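Side-chain contacts in metallophosphoesterase (Clostridium thermocellum, PDB 4J6O), which forms the 2',3'-phosphatase component of the bacterial Pnkp-Hen1 RNA repair system, a manganese-binding hydrolase of the calcineurin-like phosphoesterase family: residues Leu79-Val84 / Lys134-Gly139; Asp97-Arg102 / Gln110-Leu115; Gly157-Phe162 / Tyr176-Gly181; Lys201-Tyr206 / Thr234-Pro239. One frame throughout, in Å; residues are numbered along the deposited sequence.

Contact 1 (Leu79-Val84 / Lys134-Gly139); sequences LVMGMV and KAFIDG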
loop_
_atom_site.group_PDB
_atom_site.type_symbol
_atom_site.label_atom_id
_atom_site.label_comp_id
_atom_site.label_asym_id
_atom_site.label_seq_id
_atom_site.Cartn_x
_atom_site.Cartn_y
_atom_site.Cartn_z
ATOM N N LEU A 79 3.224 -13.057 3.090
ATOM C CA LEU A 79 2.422 -12.708 4.247
ATOM C C LEU A 79 1.151 -12.004 3.787
ATOM O O LEU A 79 0.062 -12.378 4.187
ATOM C CB LEU A 79 3.225 -11.858 5.246
ATOM C CG LEU A 79 2.421 -11.389 6.452
ATOM C CD1 LEU A 79 2.187 -12.612 7.335
ATOM C CD2 LEU A 79 3.184 -10.297 7.246
ATOM N N VAL A 80 1.286 -10.960 2.963
ATOM C CA VAL A 80 0.119 -10.190 2.554
ATOM C C VAL A 80 -0.884 -10.995 1.702
ATOM O O VAL A 80 -2.109 -10.936 1.922
ATOM C CB VAL A 80 0.552 -8.919 1.772
ATOM C CG1 VAL A 80 -0.666 -8.191 1.264
ATOM C CG2 VAL A 80 1.357 -8.055 2.703
ATOM N N MET A 81 -0.346 -11.792 0.783
ATOM C CA MET A 81 -1.223 -12.649 -0.017
ATOM C C MET A 81 -2.041 -13.658 0.808
ATOM O O MET A 81 -3.238 -13.867 0.561
ATOM C CB MET A 81 -0.393 -13.368 -1.068
ATOM C CG MET A 81 0.051 -12.385 -2.100
ATOM S SD MET A 81 0.767 -13.246 -3.463
ATOM C CE MET A 81 2.323 -13.422 -2.786
ATOM N N GLY A 82 -1.395 -14.256 1.809
ATOM C CA GLY A 82 -2.098 -15.115 2.745
ATOM C C GLY A 82 -3.185 -14.411 3.555
ATOM O O GLY A 82 -4.201 -15.001 3.906
ATOM N N MET A 83 -2.949 -13.150 3.902
ATOM C CA MET A 83 -3.898 -12.385 4.672
ATOM C C MET A 83 -5.103 -12.054 3.853
ATOM O O MET A 83 -6.222 -12.078 4.354
ATOM C CB MET A 83 -3.218 -11.111 5.216
ATOM C CG MET A 83 -2.185 -11.466 6.276
ATOM S SD MET A 83 -1.330 -10.016 6.946
ATOM C CE MET A 83 -2.601 -9.270 7.820
ATOM N N VAL A 84 -4.871 -11.718 2.593
ATOM C CA VAL A 84 -5.982 -11.370 1.725
ATOM C C VAL A 84 -6.766 -12.660 1.526
ATOM O O VAL A 84 -7.983 -12.657 1.547
ATOM C CB VAL A 84 -5.486 -10.787 0.397
ATOM C CG1 VAL A 84 -6.620 -10.636 -0.598
ATOM C CG2 VAL A 84 -4.846 -9.396 0.646
ATOM N N LYS A 134 1.495 -12.638 -9.697
ATOM C CA LYS A 134 0.867 -11.993 -10.855
ATOM C C LYS A 134 -0.633 -11.973 -10.725
ATOM O O LYS A 134 -1.276 -10.946 -10.950
ATOM C CB LYS A 134 1.275 -12.712 -12.150
ATOM C CG LYS A 134 2.775 -12.571 -12.439
ATOM C CD LYS A 134 3.216 -13.385 -13.690
ATOM C CE LYS A 134 2.745 -12.788 -15.006
ATOM N NZ LYS A 134 3.054 -13.732 -16.145
ATOM N N ALA A 135 -1.197 -13.102 -10.311
ATOM C CA ALA A 135 -2.638 -13.207 -10.147
ATOM C C ALA A 135 -3.099 -12.293 -9.019
ATOM O O ALA A 135 -4.124 -11.629 -9.123
ATOM C CB ALA A 135 -3.027 -14.640 -9.863
ATOM N N PHE A 136 -2.310 -12.244 -7.950
ATOM C CA PHE A 136 -2.636 -11.393 -6.837
ATOM C C PHE A 136 -2.649 -9.920 -7.222
ATOM O O PHE A 136 -3.564 -9.194 -6.856
ATOM C CB PHE A 136 -1.644 -11.595 -5.704
ATOM C CG PHE A 136 -1.815 -10.631 -4.590
ATOM C CD1 PHE A 136 -2.915 -10.739 -3.758
ATOM C CD2 PHE A 136 -0.846 -9.670 -4.312
ATOM C CE1 PHE A 136 -3.080 -9.888 -2.693
ATOM C CE2 PHE A 136 -1.012 -8.808 -3.251
ATOM C CZ PHE A 136 -2.127 -8.906 -2.455
ATOM N N ILE A 137 -1.637 -9.468 -7.948
ATOM C CA ILE A 137 -1.550 -8.063 -8.208
ATOM C C ILE A 137 -2.585 -7.670 -9.223
ATOM O O ILE A 137 -3.126 -6.570 -9.194
ATOM C CB ILE A 137 -0.139 -7.670 -8.673
ATOM C CG1 ILE A 137 0.856 -7.895 -7.528
ATOM C CG2 ILE A 137 -0.083 -6.241 -9.068
ATOM C CD1 ILE A 137 2.277 -7.560 -7.955
ATOM N N ASP A 138 -2.849 -8.587 -10.163
ATOM C CA ASP A 138 -3.823 -8.323 -11.193
ATOM C C ASP A 138 -5.233 -8.180 -10.649
ATOM O O ASP A 138 -6.071 -7.526 -11.243
ATOM C CB ASP A 138 -3.767 -9.426 -12.250
ATOM C CG ASP A 138 -4.544 -9.063 -13.502
ATOM O OD1 ASP A 138 -4.079 -8.144 -14.208
ATOM O OD2 ASP A 138 -5.606 -9.682 -13.771
ATOM N N GLY A 139 -5.506 -8.777 -9.500
ATOM C CA GLY A 139 -6.853 -8.665 -8.973
ATOM C C GLY A 139 -7.044 -7.523 -7.999
ATOM O O GLY A 139 -8.147 -7.329 -7.468
#
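Helix 79-84 and helix 134-138 cross at 62° with their axes 11.3 Å apart at closest approach, and their CA atoms come nearest at Met81 and Phe136. A gap of that width is bridged by one large side chain: Phe136 is the one residue of 134-139 that residues 79-84 touch. Its CG lies anti to the backbone N (chi1 173°), which carries the ring straight across to the other helix. There Met81 lies over one face, its CG 3.5 Å above the ring plane and over the centre, a CH-pi contact. Met81 SD stands obliquely, 4.4 Å from the centroid of the Phe136 ring, in a Met-aromatic contact, and it also touches Phe136 CB at 3.7 Å. In the fold, helix 73-86 is the connection of a beta-alpha-beta crossover between the parallel strands 59-62 and 89-91, and Phe136 packs helix 127-138 against this connecting helix. One turn further along the first helix, Val84 sets its CG2 at the ring's edge, near the plane, 3.8 Å from Phe136 CE1. The Val80 and Phe136 side chains cross at about a right angle, with Val80 CG1 4.1 Å from Phe136 CZ. Val80 also leans on Leu66, and Met81 on Ser47, while Ile137, next to the phenylalanine, turns to Leu100 and Leu101 of helix 95-104.

Contact 2 (Asp97-Arg102 / Gln110-Leu115); sequences DVKLLR and QITHGL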
loop_
_atom_site.group_PDB
_atom_site.type_symbol
_atom_site.label_atom_id
_atom_site.label_comp_id
_atom_site.label_asym_id
_atom_site.label_seq_id
_atom_site.Cartn_x
_atom_site.Cartn_y
_atom_site.Cartn_z
ATOM N N ASP A 97 3.792 -1.859 -7.316
ATOM C CA ASP A 97 3.205 -3.197 -7.483
ATOM C C ASP A 97 2.764 -3.423 -8.936
ATOM O O ASP A 97 3.043 -4.484 -9.536
ATOM C CB ASP A 97 1.985 -3.363 -6.560
ATOM C CG ASP A 97 2.325 -3.023 -5.064
ATOM O OD1 ASP A 97 3.391 -3.406 -4.573
ATOM O OD2 ASP A 97 1.476 -2.375 -4.444
ATOM N N VAL A 98 2.044 -2.456 -9.465
ATOM C CA VAL A 98 1.502 -2.528 -10.845
ATOM C C VAL A 98 2.633 -2.535 -11.855
ATOM O O VAL A 98 2.574 -3.234 -12.882
ATOM C CB VAL A 98 0.511 -1.363 -11.097
ATOM C CG1 VAL A 98 0.156 -1.198 -12.592
ATOM C CG2 VAL A 98 -0.743 -1.616 -10.281
ATOM N N LYS A 99 3.678 -1.750 -11.589
ATOM C CA LYS A 99 4.817 -1.777 -12.511
ATOM C C LYS A 99 5.479 -3.156 -12.471
ATOM O O LYS A 99 5.925 -3.674 -13.497
ATOM C CB LYS A 99 5.826 -0.707 -12.144
ATOM C CG LYS A 99 7.155 -0.828 -12.891
ATOM C CD LYS A 99 7.909 0.498 -12.832
ATOM C CE LYS A 99 9.292 0.363 -13.427
ATOM N NZ LYS A 99 10.161 1.494 -13.011
ATOM N N LEU A 100 5.548 -3.772 -11.287
ATOM C CA LEU A 100 6.126 -5.103 -11.200
ATOM C C LEU A 100 5.298 -6.075 -11.996
ATOM O O LEU A 100 5.862 -6.943 -12.685
ATOM C CB LEU A 100 6.198 -5.601 -9.748
ATOM C CG LEU A 100 6.580 -7.087 -9.576
ATOM C CD1 LEU A 100 7.990 -7.425 -10.049
ATOM C CD2 LEU A 100 6.374 -7.506 -8.091
ATOM N N LEU A 101 3.971 -5.955 -11.878
ATOM C CA LEU A 101 3.068 -6.828 -12.666
ATOM C C LEU A 101 3.315 -6.692 -14.170
ATOM O O LEU A 101 3.402 -7.712 -14.887
ATOM C CB LEU A 101 1.596 -6.580 -12.318
ATOM C CG LEU A 101 0.567 -7.322 -13.184
ATOM C CD1 LEU A 101 0.796 -8.784 -13.105
ATOM C CD2 LEU A 101 -0.828 -6.997 -12.750
ATOM N N ARG A 102 3.503 -5.460 -14.646
ATOM C CA ARG A 102 3.784 -5.245 -16.080
ATOM C C ARG A 102 5.099 -5.906 -16.463
ATOM O O ARG A 102 5.201 -6.479 -17.532
ATOM C CB ARG A 102 3.837 -3.756 -16.388
ATOM C CG ARG A 102 2.466 -3.159 -16.323
ATOM C CD ARG A 102 2.454 -1.655 -16.379
ATOM N NE ARG A 102 1.075 -1.202 -16.234
ATOM C CZ ARG A 102 0.718 -0.008 -15.789
ATOM N NH1 ARG A 102 1.653 0.870 -15.436
ATOM N NH2 ARG A 102 -0.572 0.301 -15.696
ATOM N N GLN A 110 11.650 0.164 -17.185
ATOM C CA GLN A 110 12.900 0.640 -16.618
ATOM C C GLN A 110 13.136 0.035 -15.242
ATOM O O GLN A 110 12.248 0.067 -14.391
ATOM C CB GLN A 110 12.867 2.152 -16.484
ATOM C CG GLN A 110 12.810 2.869 -17.813
ATOM C CD GLN A 110 12.993 4.358 -17.652
ATOM O OE1 GLN A 110 12.833 4.897 -16.548
ATOM N NE2 GLN A 110 13.332 5.033 -18.742
ATOM N N ILE A 111 14.335 -0.497 -15.021
ATOM C CA ILE A 111 14.664 -1.070 -13.704
ATOM C C ILE A 111 15.173 0.021 -12.743
ATOM O O ILE A 111 16.362 0.364 -12.722
ATOM C CB ILE A 111 15.687 -2.205 -13.819
ATOM C CG1 ILE A 111 15.224 -3.257 -14.835
ATOM C CG2 ILE A 111 15.970 -2.838 -12.433
ATOM C CD1 ILE A 111 13.801 -3.759 -14.661
ATOM N N THR A 112 14.254 0.582 -11.980
ATOM C CA THR A 112 14.558 1.741 -11.166
ATOM C C THR A 112 13.808 1.686 -9.841
ATOM O O THR A 112 12.831 0.927 -9.675
ATOM C CB THR A 112 14.094 3.029 -11.876
ATOM O OG1 THR A 112 12.745 2.866 -12.301
ATOM C CG2 THR A 112 14.973 3.286 -13.127
ATOM N N HIS A 113 14.274 2.555 -8.948
ATOM C CA HIS A 113 13.599 2.801 -7.678
ATOM C C HIS A 113 13.382 1.527 -6.920
ATOM O O HIS A 113 12.327 1.384 -6.269
ATOM C CB HIS A 113 12.266 3.478 -7.915
ATOM C CG HIS A 113 12.395 4.812 -8.576
ATOM N ND1 HIS A 113 11.848 5.086 -9.807
ATOM C CD2 HIS A 113 13.032 5.941 -8.186
ATOM C CE1 HIS A 113 12.119 6.336 -10.137
ATOM N NE2 HIS A 113 12.841 6.875 -9.177
ATOM N N GLY A 114 14.367 0.628 -6.943
ATOM C CA GLY A 114 14.241 -0.569 -6.109
ATOM C C GLY A 114 13.722 -1.819 -6.782
ATOM O O GLY A 114 13.671 -2.881 -6.151
ATOM N N LEU A 115 13.302 -1.706 -8.043
ATOM C CA LEU A 115 12.759 -2.873 -8.731
ATOM C C LEU A 115 13.811 -3.967 -8.887
ATOM O O LEU A 115 13.499 -5.163 -8.876
ATOM C CB LEU A 115 12.140 -2.491 -10.099
ATOM C CG LEU A 115 11.628 -3.647 -10.979
ATOM C CD1 LEU A 115 10.540 -4.483 -10.313
ATOM C CD2 LEU A 115 11.068 -3.024 -12.237
HETATM O O HOH W 1 10.137 0.999 -9.954
#
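The loop leading from helix 95-104 to helix 115-122 is tied back to the first helix by Lys99, which reaches Gln110, and by Leu100, which meets Leu115. With chi1 at 169° continuing the line of the chain, Lys99 is extended throughout, and its ammonium group spans the distance to the loop backbone. Lys99 NZ donates to Gln110 O at 2.9 Å, with a C=O...N angle of 150° and the nitrogen tilted 20° from the carbonyl plane. Lys99 NZ also donates to a water at 3.1 Å, and that water lies 2.7 Å from Thr112 O, bridging the lysine to the loop backbone. Thr112 O is also the acceptor that closes the type I' turn, from Leu115 N at 3.1 Å; Gly114, in this turn, is the N-cap of helix 115-122. Alongside these polar bonds, Leu115 CD2 touches Lys99 CE at 4.0 Å and Leu115 CD1 meets Leu100 CD1 at 3.9 Å, the two leucines meeting at a slant. Asp97, which starts this segment, accepts from the backbone N of the metal ligand Asp65. It closes the GNHD motif, the sequence from which this helix sets out in calcineurin-like phosphoesterases.

Contact 3 (Gly157-Phe162 / Tyr176-Gly181); sequences GMKEEF and YGETTG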
loop_
_atom_site.group_PDB
_atom_site.type_symbol
_atom_site.label_atom_id
_atom_site.label_comp_id
_atom_site.label_asym_id
_atom_site.label_seq_id
_atom_site.Cartn_x
_atom_site.Cartn_y
_atom_site.Cartn_z
ATOM N N GLY A 157 -4.251 8.370 -2.840
ATOM C CA GLY A 157 -5.405 9.199 -2.482
ATOM C C GLY A 157 -6.557 9.049 -3.472
ATOM O O GLY A 157 -6.458 8.299 -4.437
ATOM N N MET A 158 -7.664 9.694 -3.172
ATOM C CA MET A 158 -8.809 9.657 -4.072
ATOM C C MET A 158 -9.645 10.923 -3.824
ATOM O O MET A 158 -10.333 11.051 -2.798
ATOM C CB MET A 158 -9.629 8.375 -3.877
ATOM C CG MET A 158 -10.659 8.127 -5.014
ATOM S SD MET A 158 -9.892 8.092 -6.614
ATOM C CE MET A 158 -8.867 6.611 -6.498
ATOM N N LYS A 159 -9.587 11.864 -4.769
ATOM C CA LYS A 159 -10.389 13.069 -4.628
ATOM C C LYS A 159 -11.890 12.740 -4.710
ATOM O O LYS A 159 -12.263 11.688 -5.236
ATOM C CB LYS A 159 -9.983 14.110 -5.675
ATOM C CG LYS A 159 -10.138 13.662 -7.077
ATOM C CD LYS A 159 -9.896 14.915 -7.979
ATOM C CE LYS A 159 -9.700 14.598 -9.428
ATOM N NZ LYS A 159 -9.555 15.869 -10.229
ATOM N N GLU A 160 -12.730 13.606 -4.123
ATOM C CA GLU A 160 -14.154 13.317 -3.932
ATOM C C GLU A 160 -14.899 12.834 -5.172
ATOM O O GLU A 160 -15.625 11.839 -5.116
ATOM C CB GLU A 160 -14.865 14.537 -3.360
ATOM C CG GLU A 160 -16.344 14.295 -3.130
ATOM C CD GLU A 160 -17.004 15.410 -2.363
ATOM O OE1 GLU A 160 -16.331 16.425 -2.056
ATOM O OE2 GLU A 160 -18.202 15.256 -2.052
ATOM N N GLU A 161 -14.702 13.553 -6.283
ATOM C CA GLU A 161 -15.387 13.305 -7.549
ATOM C C GLU A 161 -15.189 11.877 -8.064
ATOM O O GLU A 161 -16.015 11.370 -8.806
ATOM C CB GLU A 161 -14.892 14.332 -8.601
ATOM C CG GLU A 161 -15.412 14.159 -10.027
ATOM C CD GLU A 161 -14.625 14.984 -11.074
ATOM O OE1 GLU A 161 -13.688 15.730 -10.697
ATOM O OE2 GLU A 161 -14.955 14.879 -12.287
ATOM N N PHE A 162 -14.088 11.229 -7.669
ATOM C CA PHE A 162 -13.700 9.963 -8.277
ATOM C C PHE A 162 -14.054 8.795 -7.327
ATOM O O PHE A 162 -13.998 7.631 -7.696
ATOM C CB PHE A 162 -12.177 9.923 -8.448
ATOM C CG PHE A 162 -11.639 10.710 -9.604
ATOM C CD1 PHE A 162 -12.447 11.496 -10.426
ATOM C CD2 PHE A 162 -10.300 10.630 -9.885
ATOM C CE1 PHE A 162 -11.888 12.195 -11.477
ATOM C CE2 PHE A 162 -9.732 11.324 -10.939
ATOM C CZ PHE A 162 -10.529 12.101 -11.752
ATOM N N TYR A 176 -1.026 7.007 -8.977
ATOM C CA TYR A 176 -0.085 8.085 -9.336
ATOM C C TYR A 176 -0.574 9.486 -8.893
ATOM O O TYR A 176 0.175 10.451 -9.010
ATOM C CB TYR A 176 0.096 8.147 -10.903
ATOM C CG TYR A 176 0.452 6.835 -11.583
ATOM C CD1 TYR A 176 1.658 6.183 -11.304
ATOM C CD2 TYR A 176 -0.406 6.239 -12.483
ATOM C CE1 TYR A 176 1.984 4.961 -11.917
ATOM C CE2 TYR A 176 -0.104 5.030 -13.087
ATOM C CZ TYR A 176 1.088 4.390 -12.806
ATOM O OH TYR A 176 1.346 3.180 -13.442
ATOM N N GLY A 177 -1.855 9.617 -8.565
ATOM C CA GLY A 177 -2.462 10.923 -8.398
ATOM C C GLY A 177 -2.563 11.592 -9.770
ATOM O O GLY A 177 -2.555 10.905 -10.805
ATOM N N GLU A 178 -2.635 12.919 -9.760
ATOM C CA GLU A 178 -2.619 13.679 -11.028
ATOM C C GLU A 178 -1.725 14.897 -10.996
ATOM O O GLU A 178 -1.205 15.318 -9.955
ATOM C CB GLU A 178 -4.032 14.058 -11.487
ATOM C CG GLU A 178 -4.682 15.148 -10.680
ATOM C CD GLU A 178 -6.187 15.263 -10.940
ATOM O OE1 GLU A 178 -6.806 16.212 -10.416
ATOM O OE2 GLU A 178 -6.730 14.416 -11.695
ATOM N N THR A 179 -1.510 15.455 -12.182
ATOM C CA THR A 179 -0.656 16.625 -12.278
ATOM C C THR A 179 -1.524 17.812 -12.595
ATOM O O THR A 179 -2.674 17.659 -12.990
ATOM C CB THR A 179 0.452 16.444 -13.316
ATOM O OG1 THR A 179 -0.122 15.926 -14.521
ATOM C CG2 THR A 179 1.523 15.465 -12.798
ATOM N N THR A 180 -0.972 18.997 -12.397
ATOM C CA THR A 180 -1.761 20.213 -12.388
ATOM C C THR A 180 -1.966 20.756 -13.788
ATOM O O THR A 180 -2.814 21.637 -13.965
ATOM C CB THR A 180 -1.071 21.352 -11.604
ATOM O OG1 THR A 180 0.080 21.788 -12.331
ATOM C CG2 THR A 180 -0.620 20.915 -10.200
ATOM N N GLY A 181 -1.201 20.255 -14.768
ATOM C CA GLY A 181 -1.258 20.779 -16.131
ATOM C C GLY A 181 -0.187 21.810 -16.460
ATOM O O GLY A 181 0.071 22.094 -17.638
#
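Lys159 and Glu178 form a salt bridge between the loop after strand 151-154 and the segment that follows helix 168-176. Lys159 NZ donates to Glu178 OE1 at 2.8 Å, meeting the oxygen on its syn side and 19° out of the carboxylate plane. The second oxygen, Glu178 OE2, is 3.5 Å from Lys159 NZ, so the grip is lopsided, with one oxygen taking the bond. The two extended side chains meet at about a right angle. Lys159 turns its CG between the backbone N and the carbonyl carbon (chi1 60°), and its chain then runs over the Phe162 ring, CE lying 3.5 Å above the plane and toward the rim. Phe162 N donates to Lys159 O at 3.1 Å, closing the short 3-10 turn that sets the ring beside the lysine. Among the neighbouring acceptors, Met158 O is taken by Gln163 NE2 and Glu161 O by Arg165 NH2, while the backbone of Glu178 pairs with that of Tyr192. Glu178 also packs on Phe173, and a glycerol, probably from the crystallisation liquor, lies close to it. With both partners partly exposed, water would be expected to weaken the charge attraction; the bond's short length and syn approach to one oxygen suggest that direction as well as charge contributes.

Contact 4 (Lys201-Tyr206 / Thr234-Pro239); sequences KALVVY and TAYRYP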
loop_
_atom_site.group_PDB
_atom_site.type_symbol
_atom_site.label_atom_id
_atom_site.label_comp_id
_atom_site.label_asym_id
_atom_site.label_seq_id
_atom_site.Cartn_x
_atom_site.Cartn_y
_atom_site.Cartn_z
ATOM N N LYS A 201 -16.877 13.804 2.207
ATOM C CA LYS A 201 -17.400 13.261 3.444
ATOM C C LYS A 201 -16.500 12.175 4.028
ATOM O O LYS A 201 -16.310 12.119 5.242
ATOM C CB LYS A 201 -18.803 12.694 3.199
ATOM C CG LYS A 201 -19.230 11.599 4.179
ATOM C CD LYS A 201 -20.428 10.813 3.646
ATOM C CE LYS A 201 -20.737 9.593 4.500
ATOM N NZ LYS A 201 -21.608 8.650 3.731
ATOM N N ALA A 202 -15.978 11.303 3.167
ATOM C CA ALA A 202 -15.192 10.155 3.645
ATOM C C ALA A 202 -13.825 10.590 4.108
ATOM O O ALA A 202 -13.172 11.429 3.478
ATOM C CB ALA A 202 -15.027 9.150 2.588
ATOM N N LEU A 203 -13.383 10.008 5.208
ATOM C CA LEU A 203 -11.997 10.138 5.593
ATOM C C LEU A 203 -11.159 9.344 4.581
ATOM O O LEU A 203 -11.458 8.172 4.344
ATOM C CB LEU A 203 -11.838 9.501 6.958
ATOM C CG LEU A 203 -10.413 9.236 7.452
ATOM C CD1 LEU A 203 -9.680 10.536 7.683
ATOM C CD2 LEU A 203 -10.470 8.423 8.763
ATOM N N VAL A 204 -10.115 9.953 3.991
ATOM C CA VAL A 204 -9.292 9.217 3.033
ATOM C C VAL A 204 -7.964 8.943 3.674
ATOM O O VAL A 204 -7.240 9.870 4.022
ATOM C CB VAL A 204 -9.025 10.034 1.725
ATOM C CG1 VAL A 204 -8.268 9.186 0.711
ATOM C CG2 VAL A 204 -10.358 10.579 1.172
ATOM N N VAL A 205 -7.641 7.656 3.825
ATOM C CA VAL A 205 -6.323 7.266 4.370
ATOM C C VAL A 205 -5.537 6.730 3.170
ATOM O O VAL A 205 -6.008 5.844 2.449
ATOM C CB VAL A 205 -6.502 6.205 5.429
ATOM C CG1 VAL A 205 -5.167 5.827 6.047
ATOM C CG2 VAL A 205 -7.477 6.695 6.525
ATOM N N TYR A 206 -4.350 7.282 2.966
ATOM C CA TYR A 206 -3.573 6.981 1.777
ATOM C C TYR A 206 -2.095 7.028 2.089
ATOM O O TYR A 206 -1.727 7.306 3.241
ATOM C CB TYR A 206 -3.978 7.956 0.616
ATOM C CG TYR A 206 -3.543 9.395 0.840
ATOM C CD1 TYR A 206 -4.207 10.235 1.741
ATOM C CD2 TYR A 206 -2.503 9.908 0.092
ATOM C CE1 TYR A 206 -3.780 11.538 1.933
ATOM C CE2 TYR A 206 -2.056 11.209 0.263
ATOM C CZ TYR A 206 -2.701 12.008 1.206
ATOM O OH TYR A 206 -2.288 13.295 1.374
ATOM N N THR A 234 3.846 2.873 9.593
ATOM C CA THR A 234 2.696 3.370 10.334
ATOM C C THR A 234 1.422 2.579 10.033
ATOM O O THR A 234 1.117 2.281 8.824
ATOM C CB THR A 234 2.469 4.877 10.015
ATOM O OG1 THR A 234 3.582 5.604 10.539
ATOM C CG2 THR A 234 1.167 5.363 10.637
ATOM N N ALA A 235 0.639 2.329 11.089
ATOM C CA ALA A 235 -0.748 1.869 10.909
ATOM C C ALA A 235 -1.676 2.919 11.454
ATOM O O ALA A 235 -1.368 3.553 12.477
ATOM C CB ALA A 235 -1.023 0.546 11.685
ATOM N N TYR A 236 -2.817 3.084 10.807
ATOM C CA TYR A 236 -3.868 3.968 11.271
ATOM C C TYR A 236 -5.031 3.088 11.685
ATOM O O TYR A 236 -5.545 2.277 10.884
ATOM C CB TYR A 236 -4.261 4.942 10.122
ATOM C CG TYR A 236 -5.333 5.963 10.471
ATOM C CD1 TYR A 236 -6.695 5.621 10.421
ATOM C CD2 TYR A 236 -5.000 7.267 10.758
ATOM C CE1 TYR A 236 -7.670 6.584 10.726
ATOM C CE2 TYR A 236 -5.960 8.227 11.038
ATOM C CZ TYR A 236 -7.275 7.876 11.012
ATOM O OH TYR A 236 -8.196 8.860 11.259
ATOM N N ARG A 237 -5.426 3.199 12.974
ATOM C CA ARG A 237 -6.474 2.339 13.479
ATOM C C ARG A 237 -7.794 3.072 13.294
ATOM O O ARG A 237 -7.935 4.240 13.644
ATOM C CB ARG A 237 -6.229 2.045 14.972
ATOM C CG ARG A 237 -4.844 1.571 15.194
ATOM C CD ARG A 237 -4.652 1.043 16.615
ATOM N NE ARG A 237 -5.315 -0.224 16.860
ATOM C CZ ARG A 237 -6.206 -0.410 17.857
ATOM N NH1 ARG A 237 -6.588 0.585 18.665
ATOM N NH2 ARG A 237 -6.745 -1.599 18.050
ATOM N N TYR A 238 -8.711 2.400 12.628
ATOM C CA TYR A 238 -10.037 2.918 12.322
ATOM C C TYR A 238 -11.100 2.031 12.968
ATOM O O TYR A 238 -11.052 0.825 12.808
ATOM C CB TYR A 238 -10.218 2.875 10.802
ATOM C CG TYR A 238 -11.552 3.423 10.348
ATOM C CD1 TYR A 238 -12.652 2.604 10.299
ATOM C CD2 TYR A 238 -11.703 4.768 9.992
ATOM C CE1 TYR A 238 -13.892 3.106 9.900
ATOM C CE2 TYR A 238 -12.931 5.274 9.572
ATOM C CZ TYR A 238 -14.027 4.429 9.559
ATOM O OH TYR A 238 -15.269 4.901 9.158
ATOM N N PRO A 239 -12.116 2.632 13.634
ATOM C CA PRO A 239 -12.461 4.054 13.692
ATOM C C PRO A 239 -11.845 4.814 14.836
ATOM O O PRO A 239 -12.222 5.993 14.990
ATOM C CB PRO A 239 -13.983 4.030 13.867
ATOM C CG PRO A 239 -14.176 2.808 14.709
ATOM C CD PRO A 239 -13.195 1.786 14.167
#
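Leu203 and Val205 face Tyr236 and Tyr238 across the interior between two beta sheets. Strand 203-206 belongs to the six-stranded mixed sheet and strand 232-238 to the five-stranded one; their axes pass 9.4 Å apart at 157°, so the strands run nearly antiparallel but in separate layers, joined by side chains instead of backbone bonds. The two mixed sheets packed face to face are the beta-sandwich core of calcineurin-like phosphoesterases. Packing is densest around Leu203. Its CD2 branch reaches in between the two tyrosines, 3.4 Å from Tyr236 OH and 3.9 Å from Tyr236 CE1, approaching that ring at an oblique angle. The same methyl, Leu203 CD2, sits at the edge of the other ring, near its plane, 4.0 Å from Tyr238 CD2. A chi1 close to 180° in both tyrosines (-178° for Tyr236) sends their rings across the gap toward the opposing sheet. Further along the strand the fit is looser: Val205 places CG2 over one face of Tyr236, 4.1 Å above the plane and toward the rim, and Ile221 of strand 220-222 packs against both residues. The solvent side lies at the other end, where Pro239, after a cis peptide bond, is exposed. Arg237, between the tyrosines in sequence, is partly exposed and forms a salt bridge with Glu242. Tyr238 OH is hydrogen-bonded to Asp147 OD2. The sheet-to-sheet contact itself therefore rests on dispersion and shape, while the polar group of Tyr238 is satisfied by a residue beyond the two strands.

Contacts 1 and 2 join directly, their centres 16 Å apart: Ile137 CD1 lies 3.5 Å from Asp97 O, and contact 2 is nested in the chain loop that contact 1 closes. Contact 2 may be linked to contact 3 by a probable hydrogen bond, in one deposited conformer of Tyr176, between Arg102 NH1 and Tyr176 OH. Contact 3 in turn packs on contact 4, where Gly157 N approaches Tyr206 CB at 3.5 Å. Contacts 2 and 4 stand on opposite sides of the chain's centre, with centres 27 Å apart. Manganese, held by Asp19, His21 and Asp65, is about 11 Å from the side chain of Lys99 and about 14 Å from that of Val80.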